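Local atomic coordinates of glucose-6-phosphate isomerase (Plasmodium falciparum, PDB entry 3QKI), a protein that probably interconverts alpha-D-glucose 6-phosphate and beta-D-fructose 6-phosphate, the second step of glycolysis. Residues I248-T253 against V285-K290; H281-S286 against N301-W306; I170-G175 against A255-N260; V111-L116 against G311-T316. One frame throughout, in Å; residues are numbered along the deposited sequence.

Interaction 1. Residues I248-T253 against V285-K290; sequences ISKTFT and VSTNLK
Lys250 O is gripped by the start of the 285-290 segment. Thr287 N donates to Lys250 O over 3.2 Å, at 177° and on a carbonyl lone pair, while Thr287 OG1 adds a weak bond. The hydroxyl of Ser286 serves two carbonyls: its OG lies 2.8 Å from Ser249 O and 2.9 Å from Lys250 O, so one proton must choose between them or alternate. With OG turned away from its own backbone N and beside its carbonyl carbon (chi1 -176°), the same oxygen can accept from Asn288 N, which closes an ST turn. Lys250 bends at chi2 and chi4 to bring its ammonium back over Thr287, where NZ donates to OG1 at 2.8 Å. These bonds sit at the C-terminal ends of two neighbouring strands of a parallel sheet, 243-248 and 282-285, in the Rossmann-like sugar-isomerase (SIS) fold, and they shape a ligand loop: Ser249, Lys250 and Thr251 all bind beta-D-fructose 6-phosphate. The last strand bond is the one from Ser249 N to Val285 O at 3.0 Å, and beside it Ile248 CG1 lies against Val285 CB, the two side chains running the same way. Farther along the loop, Asn288 ND2 donates to Thr251 O over 2.9 Å, the acceptor lying 28° out of the Asn288 amide plane. Asn288 OD1 meanwhile caps helix 289-295 through Leu291 N, so both ends of the amide are used. Ser249 OG accepts from Phe252 N in an ST motif and is also bonded to Thr254 OG1.

Interaction 2. Residues H281-S286 against N301-W306; sequences HMVAVS and NVFEFW
Ala284 and Val302 pair in parallel, as do Val285 and Phe303, joining the two strands of a beta-alpha-beta unit in which helix 289-295 makes the connection; strand 302-303 is the outermost on this side of the five-stranded sheet. Three backbone hydrogen bonds hold the register. Ala284 N donates to Asn301 O over 2.8 Å, Phe303 N to Ala284 O over 2.9 Å, and Ser286 N to Phe303 O over 3.1 Å in a more bent bond. A side chain extends the series backwards: Asn301 ND2 reaches Met282 O at 3.0 Å in a nearly straight bond of 171°. The acceptor lies in the amide plane, yet the amide nitrogen stands 36° out of the carbonyl plane, away from either lone pair. Weak CA-H...O contacts fill in between, such as Val302 CA to Ala284 O at 3.3 Å.

Apolar packing divides by face. Ala284 and Val302 lie toward helix 289-295, their methyls CB and CG2 touching lightly. On the other face Val285 and Phe303 meet helix 318-328, and the Phe303 ring also takes part in a cation-pi contact with Lys145 of helix 135-154. Beyond the strand end, close to the ligand-binding Lys250, Phe305 crosses Val285 at about a right angle; a Val285 chi1 of 174° carries CG1 to that ring, where it meets Phe305 CD1 at 3.7 Å.

Interaction 3. Residues I170-G175 against A255-N260; sequences ICIGIG and AETMLN
Thr257 OG1 reaches the backbone of Ile174 through one water: the hydroxyl lies 2.7 Å from it, and Ile174 N donates to the same water over 3.0 Å. The water thus satisfies the backbone amide of Ile174. With its hydroxyl beside its backbone N (chi1 -52°), Thr257 turns OG1 toward this water and lays its other branch, CG2, 3.7 Å from Ile172 O and also against Gly173 CA. Ile174 CG2 packs 3.5 Å from Thr257 OG1. The same methyl touches Glu256 CB, while the far end of Ile174, CD1, comes within 3.7 Å of Glu256 OE2; the two side chains cross at about a right angle. Glu256 is bent at chi2 to fold its carboxylate over in this way. This is helix-on-sheet packing of a Rossmann-like alpha/beta fold: strand 168-172 is covered by the first turns of helix 255-268, the helix that begins just after the ligand-binding Thr254. Gly176 and Ser177, which also bind beta-D-fructose 6-phosphate, follow directly on Gly175, so the contact lies between two segments that adjoin ligand-binding residues. Earlier in the 170-175 segment, Ile172 CG2 rests on two helix groups, with Thr257 O at 3.5 Å and Asn260 CB at 3.6 Å. Asn260 leaves its amide for elsewhere, ND2 donating to Asn225 O. His429 of the second subunit, a ligand-binding residue, packs on both Ile174 and Glu256.

Interaction 4. Residues V111-L116 against G311-T316; sequences VLHTAL and GRFSVT
A buried offset stack between His113 and Phe313 joins two loop segments of irregular, partly helical shape, one following helix 90-99 and the other leading to helix 318-328. The ring centroids are 4.2 Å apart and the planes only 16° from parallel. Phe313 CD1 lies over the middle of the imidazole face, 3.5 Å from His113 CE1, so the phenyl is slid across rather than centred on it. Phe313 CB adds a CH-pi contact, 4.0 Å from the His113 centroid and over the same ring. His113 puts CG between its backbone N and carbonyl carbon (chi1 51°), which brings the imidazole round toward Phe313.

One turn on, Leu116 meets Thr316 obliquely: Leu116 CD1 lies 3.5 Å from Thr316 OG1, and CB is as close to Thr316 O. Thr316 OG1 is hydrogen-bonded to Arg117 NH1. A water joins the backbones, donating to Leu116 O and to Thr316 O at 2.8 Å each.

Helix 523-543 borders the pair through Glu534 on His113 and Val538 on Phe313, helix 388-400 packs Leu395 and Ser399 on Phe313, and helix 330-349 lies against Thr316.

From the N terminus, interaction 4 opens first, at 111-116, and closes last, at 311-316, so its long loop encloses the other three. Interaction 3 opens at 170-175; before it closes at 255-260, interaction 1 has begun at 248-253, so the two cross, and Ile248 N meets Ile172 O in a probable hydrogen bond between their strands. Interaction 1 closes at 285-290 on the stretch where interaction 2 starts, sharing Val285 and Ser286, and interaction 2 closes at 301-306. Interactions 1 to 3 thus tie together four strands of the parallel sheet, helix 255-268 and ligand-binding loops; interaction 4 joins the approach to helix 318-328 to the 111-116 segment.

Interaction 1. Residues I248-T253 against V285-K290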
loop_
_atom_site.group_PDB
_atom_site.type_symbol
_atom_site.label_atom_id
_atom_site.label_comp_id
_atom_site.label_asym_id
_atom_site.label_seq_id
_atom_site.Cartn_x
_atom_site.Cartn_y
_atom_site.Cartn_z
ATOM N N ILE A 248 -12.327 18.552 7.329
ATOM C CA ILE A 248 -11.184 19.205 6.693
ATOM C C ILE A 248 -11.416 19.385 5.211
ATOM O O ILE A 248 -11.453 18.404 4.459
ATOM C CB ILE A 248 -9.860 18.462 7.000
ATOM C CG1 ILE A 248 -9.670 18.285 8.535
ATOM C CG2 ILE A 248 -8.677 19.273 6.386
ATOM C CD1 ILE A 248 -9.097 17.055 8.957
ATOM N N SER A 249 -11.591 20.658 4.794
ATOM C CA SER A 249 -11.841 21.033 3.393
ATOM C C SER A 249 -11.662 22.528 3.271
ATOM O O SER A 249 -12.416 23.281 3.900
ATOM C CB SER A 249 -13.263 20.647 2.960
ATOM O OG SER A 249 -13.573 21.205 1.697
ATOM N N LYS A 250 -10.696 22.967 2.440
ATOM C CA LYS A 250 -10.474 24.409 2.250
ATOM C C LYS A 250 -11.771 25.156 1.828
ATOM O O LYS A 250 -12.158 26.137 2.466
ATOM C CB LYS A 250 -9.336 24.637 1.239
ATOM C CG LYS A 250 -8.926 26.104 1.054
ATOM C CD LYS A 250 -8.214 26.703 2.262
ATOM C CE LYS A 250 -7.358 27.904 1.900
ATOM N NZ LYS A 250 -8.176 29.095 1.525
ATOM N N THR A 251 -12.455 24.655 0.788
ATOM C CA THR A 251 -13.678 25.259 0.254
ATOM C C THR A 251 -14.957 24.915 1.023
ATOM O O THR A 251 -15.955 25.618 0.879
ATOM C CB THR A 251 -13.849 24.841 -1.207
ATOM O OG1 THR A 251 -14.001 23.421 -1.282
ATOM C CG2 THR A 251 -12.687 25.309 -2.088
ATOM N N PHE A 252 -14.962 23.777 1.752
ATOM C CA PHE A 252 -16.124 23.241 2.448
ATOM C C PHE A 252 -17.187 22.845 1.430
ATOM O O PHE A 252 -18.365 22.797 1.764
ATOM C CB PHE A 252 -16.650 24.172 3.574
ATOM C CG PHE A 252 -16.834 23.440 4.885
ATOM C CD1 PHE A 252 -15.756 22.838 5.518
ATOM C CD2 PHE A 252 -18.085 23.377 5.501
ATOM C CE1 PHE A 252 -15.922 22.179 6.733
ATOM C CE2 PHE A 252 -18.248 22.706 6.722
ATOM C CZ PHE A 252 -17.173 22.096 7.316
ATOM N N THR A 253 -16.747 22.535 0.173
ATOM C CA THR A 253 -17.631 22.096 -0.918
ATOM C C THR A 253 -17.142 20.792 -1.546
ATOM O O THR A 253 -17.848 20.223 -2.367
ATOM C CB THR A 253 -17.820 23.173 -2.000
ATOM O OG1 THR A 253 -16.568 23.458 -2.605
ATOM C CG2 THR A 253 -18.485 24.438 -1.486
ATOM N N VAL A 285 -11.757 22.607 9.526
ATOM C CA VAL A 285 -10.462 23.131 9.127
ATOM C C VAL A 285 -10.777 23.577 7.718
ATOM O O VAL A 285 -10.980 22.735 6.832
ATOM C CB VAL A 285 -9.288 22.133 9.221
ATOM C CG1 VAL A 285 -8.022 22.746 8.642
ATOM C CG2 VAL A 285 -9.051 21.703 10.675
ATOM N N SER A 286 -10.987 24.905 7.554
ATOM C CA SER A 286 -11.466 25.498 6.305
ATOM C C SER A 286 -11.315 27.029 6.326
ATOM O O SER A 286 -11.076 27.620 7.382
ATOM C CB SER A 286 -12.962 25.210 6.165
ATOM O OG SER A 286 -13.514 25.669 4.943
ATOM N N THR A 287 -11.568 27.681 5.168
ATOM C CA THR A 287 -11.575 29.162 5.123
ATOM C C THR A 287 -12.927 29.648 4.681
ATOM O O THR A 287 -13.181 30.860 4.673
ATOM C CB THR A 287 -10.478 29.695 4.230
ATOM O OG1 THR A 287 -10.610 29.078 2.948
ATOM C CG2 THR A 287 -9.119 29.425 4.811
ATOM N N ASN A 288 -13.801 28.715 4.298
ATOM C CA ASN A 288 -15.115 29.142 3.864
ATOM C C ASN A 288 -15.999 29.325 5.091
ATOM O O ASN A 288 -16.734 28.412 5.485
ATOM C CB ASN A 288 -15.705 28.174 2.869
ATOM C CG ASN A 288 -16.921 28.736 2.178
ATOM O OD1 ASN A 288 -17.687 29.542 2.741
ATOM N ND2 ASN A 288 -17.123 28.320 0.948
ATOM N N LEU A 289 -15.928 30.516 5.694
ATOM C CA LEU A 289 -16.671 30.826 6.904
ATOM C C LEU A 289 -18.173 30.861 6.708
ATOM O O LEU A 289 -18.912 30.521 7.631
ATOM C CB LEU A 289 -16.123 32.079 7.603
ATOM C CG LEU A 289 -14.641 32.027 8.017
ATOM C CD1 LEU A 289 -14.170 33.350 8.514
ATOM C CD2 LEU A 289 -14.394 30.977 9.078
ATOM N N LYS A 290 -18.629 31.203 5.494
ATOM C CA LYS A 290 -20.049 31.226 5.138
ATOM C C LYS A 290 -20.621 29.791 5.223
ATOM O O LYS A 290 -21.689 29.577 5.802
ATOM C CB LYS A 290 -20.214 31.785 3.701
ATOM C CG LYS A 290 -21.647 31.769 3.166
ATOM C CD LYS A 290 -21.684 32.006 1.666
ATOM C CE LYS A 290 -23.088 32.158 1.126
ATOM N NZ LYS A 290 -23.767 30.844 0.958
#

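Interaction 2. Residues H281-S286 against N301-W306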
loop_
_atom_site.group_PDB
_atom_site.type_symbol
_atom_site.label_atom_id
_atom_site.label_comp_id
_atom_site.label_asym_id
_atom_site.label_seq_id
_atom_site.Cartn_x
_atom_site.Cartn_y
_atom_site.Cartn_z
ATOM N N HIS A 281 -19.621 19.243 19.272
ATOM C CA HIS A 281 -19.082 18.009 18.679
ATOM C C HIS A 281 -18.508 18.154 17.250
ATOM O O HIS A 281 -18.076 17.157 16.651
ATOM C CB HIS A 281 -20.165 16.912 18.721
ATOM C CG HIS A 281 -20.425 16.408 20.118
ATOM N ND1 HIS A 281 -20.045 15.137 20.510
ATOM C CD2 HIS A 281 -21.007 17.027 21.172
ATOM C CE1 HIS A 281 -20.401 15.029 21.784
ATOM N NE2 HIS A 281 -20.999 16.133 22.219
ATOM N N MET A 282 -18.546 19.364 16.689
ATOM C CA MET A 282 -18.095 19.610 15.320
ATOM C C MET A 282 -17.084 20.714 15.201
ATOM O O MET A 282 -17.255 21.800 15.761
ATOM C CB MET A 282 -19.288 19.934 14.414
ATOM C CG MET A 282 -20.373 18.887 14.449
ATOM S SD MET A 282 -21.606 19.169 13.191
ATOM C CE MET A 282 -21.130 17.941 12.051
ATOM N N VAL A 283 -16.006 20.430 14.472
ATOM C CA VAL A 283 -14.978 21.404 14.154
ATOM C C VAL A 283 -14.656 21.396 12.655
ATOM O O VAL A 283 -14.865 20.375 11.973
ATOM C CB VAL A 283 -13.756 21.507 15.112
ATOM C CG1 VAL A 283 -13.986 20.800 16.428
ATOM C CG2 VAL A 283 -12.464 21.062 14.473
ATOM N N ALA A 284 -14.222 22.545 12.122
ATOM C CA ALA A 284 -13.847 22.583 10.719
ATOM C C ALA A 284 -12.459 23.121 10.534
ATOM O O ALA A 284 -12.021 23.992 11.276
ATOM C CB ALA A 284 -14.836 23.428 9.926
ATOM N N VAL A 285 -11.757 22.607 9.526
ATOM C CA VAL A 285 -10.462 23.131 9.127
ATOM C C VAL A 285 -10.777 23.577 7.718
ATOM O O VAL A 285 -10.980 22.735 6.832
ATOM C CB VAL A 285 -9.288 22.133 9.221
ATOM C CG1 VAL A 285 -8.022 22.746 8.642
ATOM C CG2 VAL A 285 -9.051 21.703 10.675
ATOM N N SER A 286 -10.987 24.905 7.554
ATOM C CA SER A 286 -11.466 25.498 6.305
ATOM C C SER A 286 -11.315 27.029 6.326
ATOM O O SER A 286 -11.076 27.620 7.382
ATOM C CB SER A 286 -12.962 25.210 6.165
ATOM O OG SER A 286 -13.514 25.669 4.943
ATOM N N ASN A 301 -14.751 27.263 16.363
ATOM C CA ASN A 301 -14.447 25.890 15.962
ATOM C C ASN A 301 -13.963 25.752 14.498
ATOM O O ASN A 301 -13.890 24.638 13.959
ATOM C CB ASN A 301 -15.650 24.978 16.300
ATOM C CG ASN A 301 -15.746 24.628 17.775
ATOM O OD1 ASN A 301 -15.226 25.323 18.653
ATOM N ND2 ASN A 301 -16.285 23.468 18.070
ATOM N N VAL A 302 -13.576 26.876 13.898
ATOM C CA VAL A 302 -13.066 26.910 12.528
ATOM C C VAL A 302 -11.617 27.336 12.564
ATOM O O VAL A 302 -11.283 28.421 13.063
ATOM C CB VAL A 302 -13.897 27.757 11.536
ATOM C CG1 VAL A 302 -13.354 27.606 10.118
ATOM C CG2 VAL A 302 -15.366 27.370 11.581
ATOM N N PHE A 303 -10.748 26.455 12.059
ATOM C CA PHE A 303 -9.301 26.653 12.053
ATOM C C PHE A 303 -8.849 26.892 10.612
ATOM O O PHE A 303 -9.145 26.112 9.713
ATOM C CB PHE A 303 -8.613 25.451 12.704
ATOM C CG PHE A 303 -8.990 25.289 14.167
ATOM C CD1 PHE A 303 -10.193 24.691 14.535
ATOM C CD2 PHE A 303 -8.175 25.792 15.167
ATOM C CE1 PHE A 303 -10.532 24.545 15.877
ATOM C CE2 PHE A 303 -8.532 25.659 16.513
ATOM C CZ PHE A 303 -9.706 25.042 16.857
ATOM N N GLU A 304 -8.214 28.016 10.386
ATOM C CA GLU A 304 -7.830 28.403 9.047
ATOM C C GLU A 304 -6.464 27.893 8.576
ATOM O O GLU A 304 -5.591 27.527 9.363
ATOM C CB GLU A 304 -8.014 29.940 8.859
ATOM C CG GLU A 304 -6.771 30.792 9.020
ATOM C CD GLU A 304 -6.966 32.289 9.189
ATOM O OE1 GLU A 304 -6.605 33.047 8.259
ATOM O OE2 GLU A 304 -7.385 32.710 10.293
ATOM N N PHE A 305 -6.334 27.836 7.260
ATOM C CA PHE A 305 -5.117 27.561 6.512
ATOM C C PHE A 305 -5.159 28.398 5.233
ATOM O O PHE A 305 -6.149 29.094 5.015
ATOM C CB PHE A 305 -4.777 26.071 6.377
ATOM C CG PHE A 305 -5.616 25.212 5.467
ATOM C CD1 PHE A 305 -6.926 24.890 5.803
ATOM C CD2 PHE A 305 -5.048 24.586 4.367
ATOM C CE1 PHE A 305 -7.673 24.029 5.008
ATOM C CE2 PHE A 305 -5.794 23.719 3.573
ATOM C CZ PHE A 305 -7.105 23.445 3.897
ATOM N N TRP A 306 -4.066 28.466 4.485
ATOM C CA TRP A 306 -3.962 29.409 3.371
ATOM C C TRP A 306 -3.740 28.777 2.013
ATOM O O TRP A 306 -3.289 27.629 1.935
ATOM C CB TRP A 306 -2.896 30.467 3.726
ATOM C CG TRP A 306 -3.175 31.070 5.070
ATOM C CD1 TRP A 306 -4.068 32.072 5.345
ATOM C CD2 TRP A 306 -2.777 30.528 6.343
ATOM N NE1 TRP A 306 -4.219 32.212 6.704
ATOM C CE2 TRP A 306 -3.439 31.279 7.343
ATOM C CE3 TRP A 306 -1.935 29.467 6.736
ATOM C CZ2 TRP A 306 -3.250 31.034 8.713
ATOM C CZ3 TRP A 306 -1.741 29.237 8.090
ATOM C CH2 TRP A 306 -2.390 30.017 9.063
#

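Interaction 3. Residues I170-G175 against A255-N260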
loop_
_atom_site.group_PDB
_atom_site.type_symbol
_atom_site.label_atom_id
_atom_site.label_comp_id
_atom_site.label_asym_id
_atom_site.label_seq_id
_atom_site.Cartn_x
_atom_site.Cartn_y
_atom_site.Cartn_z
ATOM N N ILE A 170 -13.231 11.773 14.825
ATOM C CA ILE A 170 -13.411 11.348 13.442
ATOM C C ILE A 170 -12.923 12.502 12.553
ATOM O O ILE A 170 -13.518 13.583 12.579
ATOM C CB ILE A 170 -14.858 10.926 13.079
ATOM C CG1 ILE A 170 -15.388 9.832 14.020
ATOM C CG2 ILE A 170 -14.949 10.513 11.581
ATOM C CD1 ILE A 170 -16.829 9.398 13.723
ATOM N N CYS A 171 -11.818 12.292 11.812
ATOM C CA CYS A 171 -11.299 13.277 10.849
ATOM C C CYS A 171 -11.896 12.959 9.497
ATOM O O CYS A 171 -11.728 11.845 8.999
ATOM C CB CYS A 171 -9.781 13.273 10.783
ATOM S SG CYS A 171 -8.989 13.729 12.325
ATOM N N ILE A 172 -12.611 13.933 8.917
ATOM C CA ILE A 172 -13.246 13.746 7.614
ATOM C C ILE A 172 -12.496 14.617 6.625
ATOM O O ILE A 172 -12.455 15.847 6.783
ATOM C CB ILE A 172 -14.755 14.052 7.636
ATOM C CG1 ILE A 172 -15.481 13.371 8.834
ATOM C CG2 ILE A 172 -15.400 13.682 6.287
ATOM C CD1 ILE A 172 -16.970 13.712 8.950
ATOM N N GLY A 173 -11.882 13.974 5.640
ATOM C CA GLY A 173 -11.109 14.656 4.606
ATOM C C GLY A 173 -10.551 13.688 3.587
ATOM O O GLY A 173 -10.421 12.492 3.871
ATOM N N ILE A 174 -10.250 14.193 2.380
ATOM C CA ILE A 174 -9.697 13.370 1.304
ATOM C C ILE A 174 -8.256 13.791 0.991
ATOM O O ILE A 174 -7.858 14.920 1.308
ATOM C CB ILE A 174 -10.606 13.394 0.046
ATOM C CG1 ILE A 174 -10.618 14.793 -0.629
ATOM C CG2 ILE A 174 -12.035 12.877 0.356
ATOM C CD1 ILE A 174 -11.240 14.816 -1.988
ATOM N N GLY A 175 -7.509 12.885 0.353
ATOM C CA GLY A 175 -6.132 13.112 -0.091
ATOM C C GLY A 175 -5.230 13.755 0.945
ATOM O O GLY A 175 -5.059 13.211 2.041
ATOM N N ALA A 255 -16.839 17.420 -2.814
ATOM C CA ALA A 255 -17.932 16.450 -2.948
ATOM C C ALA A 255 -17.928 15.280 -1.949
ATOM O O ALA A 255 -18.912 15.103 -1.237
ATOM C CB ALA A 255 -18.045 15.960 -4.389
ATOM N N GLU A 256 -16.829 14.532 -1.869
ATOM C CA GLU A 256 -16.673 13.351 -1.007
ATOM C C GLU A 256 -16.657 13.715 0.469
ATOM O O GLU A 256 -17.408 13.137 1.250
ATOM C CB GLU A 256 -15.381 12.562 -1.369
ATOM C CG GLU A 256 -15.349 12.036 -2.795
ATOM C CD GLU A 256 -14.858 13.000 -3.852
ATOM O OE1 GLU A 256 -14.737 12.576 -5.025
ATOM O OE2 GLU A 256 -14.600 14.178 -3.511
ATOM N N THR A 257 -15.801 14.656 0.850
ATOM C CA THR A 257 -15.684 15.120 2.222
ATOM C C THR A 257 -17.033 15.622 2.754
ATOM O O THR A 257 -17.418 15.266 3.871
ATOM C CB THR A 257 -14.649 16.245 2.308
ATOM O OG1 THR A 257 -13.445 15.791 1.694
ATOM C CG2 THR A 257 -14.417 16.712 3.757
ATOM N N MET A 258 -17.723 16.465 1.965
ATOM C CA MET A 258 -18.984 17.050 2.377
ATOM C C MET A 258 -20.133 16.065 2.436
ATOM O O MET A 258 -20.930 16.156 3.369
ATOM C CB MET A 258 -19.316 18.349 1.628
ATOM C CG MET A 258 -18.248 19.448 1.804
ATOM S SD MET A 258 -17.548 19.617 3.463
ATOM C CE MET A 258 -19.024 20.060 4.391
ATOM N N LEU A 259 -20.169 15.070 1.528
ATOM C CA LEU A 259 -21.192 14.020 1.637
ATOM C C LEU A 259 -20.925 13.201 2.925
ATOM O O LEU A 259 -21.871 12.852 3.641
ATOM C CB LEU A 259 -21.216 13.111 0.388
ATOM C CG LEU A 259 -22.160 11.892 0.407
ATOM C CD1 LEU A 259 -23.646 12.315 0.730
ATOM C CD2 LEU A 259 -22.076 11.126 -0.912
ATOM N N ASN A 260 -19.638 12.939 3.232
ATOM C CA ASN A 260 -19.272 12.232 4.459
ATOM C C ASN A 260 -19.597 13.055 5.681
ATOM O O ASN A 260 -20.087 12.495 6.659
ATOM C CB ASN A 260 -17.815 11.775 4.449
ATOM C CG ASN A 260 -17.627 10.452 3.740
ATOM O OD1 ASN A 260 -18.530 9.618 3.684
ATOM N ND2 ASN A 260 -16.447 10.249 3.177
HETATM O O HOH W 1 -11.117 17.026 2.134
#

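Interaction 4. Residues V111-L116 against G311-T316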
loop_
_atom_site.group_PDB
_atom_site.type_symbol
_atom_site.label_atom_id
_atom_site.label_comp_id
_atom_site.label_asym_id
_atom_site.label_seq_id
_atom_site.Cartn_x
_atom_site.Cartn_y
_atom_site.Cartn_z
ATOM N N VAL A 111 4.309 29.223 -2.513
ATOM C CA VAL A 111 4.442 27.850 -1.984
ATOM C C VAL A 111 5.130 28.040 -0.633
ATOM O O VAL A 111 6.359 28.193 -0.562
ATOM C CB VAL A 111 5.250 26.963 -2.960
ATOM C CG1 VAL A 111 5.529 25.596 -2.341
ATOM C CG2 VAL A 111 4.516 26.810 -4.305
ATOM N N LEU A 112 4.325 28.095 0.432
ATOM C CA LEU A 112 4.858 28.459 1.753
ATOM C C LEU A 112 4.529 27.515 2.895
ATOM O O LEU A 112 4.402 27.959 4.048
ATOM C CB LEU A 112 4.470 29.914 2.085
ATOM C CG LEU A 112 5.194 31.031 1.335
ATOM C CD1 LEU A 112 4.472 32.373 1.525
ATOM C CD2 LEU A 112 6.663 31.103 1.729
ATOM N N HIS A 113 4.511 26.205 2.621
ATOM C CA HIS A 113 4.344 25.229 3.693
ATOM C C HIS A 113 5.507 25.317 4.723
ATOM O O HIS A 113 5.303 25.042 5.898
ATOM C CB HIS A 113 4.186 23.811 3.136
ATOM C CG HIS A 113 5.253 23.431 2.172
ATOM N ND1 HIS A 113 5.138 23.727 0.821
ATOM C CD2 HIS A 113 6.430 22.818 2.393
ATOM C CE1 HIS A 113 6.255 23.288 0.267
ATOM N NE2 HIS A 113 7.062 22.726 1.175
ATOM N N THR A 114 6.700 25.751 4.289
ATOM C CA THR A 114 7.853 25.937 5.179
ATOM C C THR A 114 7.595 27.017 6.250
ATOM O O THR A 114 8.151 26.917 7.334
ATOM C CB THR A 114 9.150 26.234 4.386
ATOM O OG1 THR A 114 8.930 27.364 3.530
ATOM C CG2 THR A 114 9.612 25.057 3.571
ATOM N N ALA A 115 6.729 28.012 5.962
ATOM C CA ALA A 115 6.392 29.085 6.911
ATOM C C ALA A 115 5.575 28.559 8.088
ATOM O O ALA A 115 5.634 29.140 9.180
ATOM C CB ALA A 115 5.627 30.203 6.202
ATOM N N LEU A 116 4.835 27.428 7.883
ATOM C CA LEU A 116 3.988 26.807 8.906
ATOM C C LEU A 116 4.744 26.372 10.162
ATOM O O LEU A 116 4.165 26.322 11.250
ATOM C CB LEU A 116 3.226 25.598 8.335
ATOM C CG LEU A 116 2.256 25.909 7.196
ATOM C CD1 LEU A 116 1.842 24.629 6.476
ATOM C CD2 LEU A 116 1.053 26.715 7.678
ATOM N N GLY A 311 -2.398 20.922 -0.506
ATOM C CA GLY A 311 -3.001 19.787 0.194
ATOM C C GLY A 311 -2.005 18.738 0.652
ATOM O O GLY A 311 -1.944 18.415 1.840
ATOM N N ARG A 312 -1.163 18.256 -0.268
ATOM C CA ARG A 312 -0.112 17.258 0.025
ATOM C C ARG A 312 1.063 17.803 0.889
ATOM O O ARG A 312 1.950 17.029 1.245
ATOM C CB ARG A 312 0.403 16.602 -1.264
ATOM C CG ARG A 312 0.989 17.583 -2.268
ATOM C CD ARG A 312 1.003 16.957 -3.638
ATOM N NE ARG A 312 1.420 17.909 -4.661
ATOM C CZ ARG A 312 0.582 18.595 -5.423
ATOM N NH1 ARG A 312 -0.730 18.438 -5.287
ATOM N NH2 ARG A 312 1.047 19.433 -6.337
ATOM N N PHE A 313 1.073 19.125 1.193
ATOM C CA PHE A 313 2.064 19.784 2.062
ATOM C C PHE A 313 1.335 20.398 3.294
ATOM O O PHE A 313 1.873 21.278 3.960
ATOM C CB PHE A 313 2.769 20.918 1.280
ATOM C CG PHE A 313 3.582 20.489 0.079
ATOM C CD1 PHE A 313 4.903 20.065 0.227
ATOM C CD2 PHE A 313 3.050 20.567 -1.206
ATOM C CE1 PHE A 313 5.675 19.708 -0.886
ATOM C CE2 PHE A 313 3.815 20.191 -2.321
ATOM C CZ PHE A 313 5.128 19.770 -2.152
ATOM N N SER A 314 0.104 19.973 3.565
ATOM C CA SER A 314 -0.751 20.583 4.603
ATOM C C SER A 314 -0.705 20.040 6.036
ATOM O O SER A 314 -1.243 20.693 6.921
ATOM C CB SER A 314 -2.193 20.717 4.104
ATOM O OG SER A 314 -2.893 19.485 4.170
ATOM N N VAL A 315 -0.041 18.892 6.293
ATOM C CA VAL A 315 0.027 18.313 7.652
ATOM C C VAL A 315 0.571 19.274 8.727
ATOM O O VAL A 315 0.110 19.203 9.867
ATOM C CB VAL A 315 0.632 16.876 7.743
ATOM C CG1 VAL A 315 2.139 16.897 7.537
ATOM C CG2 VAL A 315 0.299 16.203 9.083
ATOM N N THR A 316 1.529 20.169 8.374
ATOM C CA THR A 316 2.079 21.140 9.324
ATOM C C THR A 316 1.206 22.393 9.506
ATOM O O THR A 316 1.532 23.256 10.316
ATOM C CB THR A 316 3.570 21.428 9.076
ATOM O OG1 THR A 316 3.729 21.994 7.766
ATOM C CG2 THR A 316 4.440 20.171 9.260
HETATM O O HOH W 2 1.391 25.844 11.364
#